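Local coordinates for surface layer protein (Geobacillus stearothermophilus, PDB 4UJ7) that probably self-assembles into the crystalline surface layer that coats the bacterial cell, here represented by a calcium-binding fragment, domains 5-6, at residues T23-A28 and A33-T38. Numbering follows the deposited sequence. Where two conformers were deposited one is given.
Sequences TGVSVA and ATFKVT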
ATOM      1  N   THR A  23      -0.664  -3.250 -13.308  1.00 16.35           N
ATOM      2  CA  THR A  23      -1.168  -3.724 -14.606  0.50 15.65           C
ATOM      3  C   THR A  23      -1.858  -5.071 -14.451  1.00 16.87           C
ATOM      4  O   THR A  23      -2.261  -5.703 -15.436  1.00 18.13           O
ATOM      5  CB  THR A  23      -0.054  -3.876 -15.666  0.50 14.50           C
ATOM      6  OG1 THR A  23       0.886  -4.854 -15.213  0.50 12.50           O
ATOM      7  CG2 THR A  23       0.631  -2.532 -15.968  0.50 14.89           C
ATOM      8  N   GLY A  24      -2.013  -5.510 -13.203  1.00 16.75           N
ATOM      9  CA  GLY A  24      -2.645  -6.802 -12.941  1.00 17.00           C
ATOM     10  C   GLY A  24      -2.258  -7.334 -11.585  1.00 17.58           C
ATOM     11  O   GLY A  24      -1.117  -7.187 -11.138  1.00 19.32           O
ATOM     12  N   VAL A  25      -3.229  -7.938 -10.910  1.00 16.77           N
ATOM     13  CA  VAL A  25      -2.992  -8.492  -9.603  1.00 17.46           C
ATOM     14  C   VAL A  25      -2.658  -9.967  -9.744  1.00 17.95           C
ATOM     15  O   VAL A  25      -3.312 -10.671 -10.496  1.00 19.53           O
ATOM     16  CB  VAL A  25      -4.235  -8.285  -8.716  1.00 17.72           C
ATOM     17  CG1 VAL A  25      -4.111  -9.046  -7.409  1.00 18.39           C
ATOM     18  CG2 VAL A  25      -4.436  -6.793  -8.454  1.00 18.37           C
ATOM     19  N   SER A  26      -1.637 -10.407  -9.014  1.00 18.57           N
ATOM     20  CA  SER A  26      -1.188 -11.802  -9.016  1.00 19.55           C
ATOM     21  C   SER A  26      -1.088 -12.259  -7.572  1.00 18.31           C
ATOM     22  O   SER A  26      -0.198 -11.839  -6.842  1.00 17.57           O
ATOM     23  CB  SER A  26       0.199 -11.890  -9.651  1.00 22.56           C
ATOM     24  OG  SER A  26       0.251 -11.208 -10.887  1.00 25.64           O
ATOM     25  N   VAL A  27      -1.999 -13.127  -7.157  1.00 18.59           N
ATOM     26  CA  VAL A  27      -2.101 -13.479  -5.746  1.00 18.16           C
ATOM     27  C   VAL A  27      -2.397 -14.970  -5.541  1.00 18.69           C
ATOM     28  O   VAL A  27      -3.122 -15.559  -6.333  1.00 19.00           O
ATOM     29  CB  VAL A  27      -3.152 -12.561  -5.050  1.00 18.99           C
ATOM     30  CG1 VAL A  27      -4.577 -12.766  -5.576  1.00 18.69           C
ATOM     31  CG2 VAL A  27      -3.076 -12.699  -3.547  1.00 20.69           C
ATOM     32  N   ALA A  28      -1.823 -15.569  -4.498  1.00 18.32           N
ATOM     33  CA  ALA A  28      -2.189 -16.941  -4.126  1.00 18.76           C
ATOM     34  C   ALA A  28      -3.577 -16.998  -3.499  1.00 19.83           C
ATOM     35  O   ALA A  28      -4.014 -16.064  -2.844  1.00 18.80           O
ATOM     36  CB  ALA A  28      -1.151 -17.553  -3.193  1.00 19.20           C
ATOM     37  N   ALA A  33      -3.973  -8.724  -1.929  1.00 16.42           N
ATOM     38  CA  ALA A  33      -3.013  -7.784  -2.514  1.00 16.96           C
ATOM     39  C   ALA A  33      -3.682  -6.418  -2.670  1.00 16.54           C
ATOM     40  O   ALA A  33      -4.910  -6.321  -2.746  1.00 16.69           O
ATOM     41  CB  ALA A  33      -2.514  -8.314  -3.854  1.00 17.96           C
ATOM     42  N   THR A  34      -2.891  -5.352  -2.684  1.00 15.51           N
ATOM     43  CA  THR A  34      -3.461  -4.011  -2.851  1.00 15.41           C
ATOM     44  C   THR A  34      -2.854  -3.293  -4.043  1.00 14.79           C
ATOM     45  O   THR A  34      -1.739  -3.623  -4.492  1.00 16.06           O
ATOM     46  CB  THR A  34      -3.312  -3.114  -1.598  1.00 16.38           C
ATOM     47  OG1 THR A  34      -1.940  -2.729  -1.423  1.00 18.19           O
ATOM     48  CG2 THR A  34      -3.773  -3.849  -0.330  1.00 16.56           C
ATOM     49  N   PHE A  35      -3.593  -2.316  -4.558  1.00 14.13           N
ATOM     50  CA  PHE A  35      -3.051  -1.363  -5.521  1.00 13.63           C
ATOM     51  C   PHE A  35      -3.735  -0.018  -5.360  1.00 14.17           C
ATOM     52  O   PHE A  35      -4.756   0.083  -4.675  1.00 13.70           O
ATOM     53  CB  PHE A  35      -3.116  -1.895  -6.969  1.00 13.58           C
ATOM     54  CG  PHE A  35      -4.516  -2.091  -7.512  1.00 13.27           C
ATOM     55  CD1 PHE A  35      -5.179  -1.053  -8.159  1.00 13.65           C
ATOM     56  CD2 PHE A  35      -5.145  -3.329  -7.428  1.00 13.77           C
ATOM     57  CE1 PHE A  35      -6.450  -1.233  -8.690  1.00 13.17           C
ATOM     58  CE2 PHE A  35      -6.431  -3.516  -7.953  1.00 13.58           C
ATOM     59  CZ  PHE A  35      -7.082  -2.464  -8.584  1.00 13.94           C
ATOM     60  N   LYS A  36      -3.176   1.015  -5.976  1.00 14.34           N
ATOM     61  CA  LYS A  36      -3.664   2.370  -5.809  1.00 14.64           C
ATOM     62  C   LYS A  36      -4.308   2.934  -7.040  1.00 15.14           C
ATOM     63  O   LYS A  36      -3.838   2.708  -8.154  1.00 14.93           O
ATOM     64  CB  LYS A  36      -2.543   3.292  -5.356  1.00 16.98           C
ATOM     65  CG  LYS A  36      -2.190   3.071  -3.894  1.00 19.15           C
ATOM     66  CD  LYS A  36      -0.996   3.911  -3.503  1.00 20.28           C
ATOM     67  CE  LYS A  36      -0.751   3.778  -2.011  1.00 24.39           C
ATOM     68  NZ  LYS A  36       0.565   4.384  -1.695  1.00 25.39           N
ATOM     69  N   VAL A  37      -5.390   3.656  -6.804  1.00 15.16           N
ATOM     70  CA  VAL A  37      -6.111   4.380  -7.844  1.00 15.69           C
ATOM     71  C   VAL A  37      -5.917   5.866  -7.590  1.00 16.06           C
ATOM     72  O   VAL A  37      -6.003   6.323  -6.446  1.00 15.56           O
ATOM     73  CB  VAL A  37      -7.623   4.037  -7.773  1.00 17.35           C
ATOM     74  CG1 VAL A  37      -8.473   5.097  -8.474  1.00 17.57           C
ATOM     75  CG2 VAL A  37      -7.849   2.651  -8.336  1.00 18.84           C
ATOM     76  N   THR A  38      -5.671   6.618  -8.662  1.00 15.46           N
ATOM     77  CA  THR A  38      -5.662   8.087  -8.585  0.50 15.07           C
ATOM     78  C   THR A  38      -6.485   8.670  -9.730  1.00 15.37           C
ATOM     79  O   THR A  38      -6.190   8.440 -10.895  1.00 15.43           O
ATOM     80  CB  THR A  38      -4.248   8.707  -8.619  0.50 15.72           C
ATOM     81  OG1 THR A  38      -3.390   8.065  -7.669  0.50 14.78           O
ATOM     82  CG2 THR A  38      -4.316  10.193  -8.266  0.50 16.62           C
TER
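V25 faces A33 and F35 across the interior of an immunoglobulin-like beta sandwich, the fold expected of a bacterial Ig-like (BIG2) domain. The two strands belong to opposite sheets. Strand 25-28 is the outermost strand of its mixed sheet within this chain. V25 and V27 make backbone hydrogen bonds to strand 96-105, and S26 makes one to I149. Strand 32-41 lies in the antiparallel sheet. The segment axes come within 7.9 Å and run nearly antiparallel, at 164°. No hydrogen bond joins the two segments; the side chains that meet are all apolar.

V25 divides its two methyls between two partners. CG1 is anti to the backbone N (chi1 171°) and meets CB of A33 at 4.0 Å. CG2 is anti to the carbonyl carbon and turns to the F35 ring. The V25 and F35 side chains cross at about a right angle. The methyl approaches the ring obliquely, near its CD2-CE2 side.

The F35 ring also touches V77 in the same sheet and I91 in the facing sheet, so it is packed from several directions. V27 adds a looser touch, CG2 to CB of A33 at 4.4 Å. The short side chain of A33 thus meets both valines. The four touching residues are buried. The closest approach is V25 CG2 to F35 CD2 at 3.7 Å, with F35 CE2 at 3.9 Å from the same methyl.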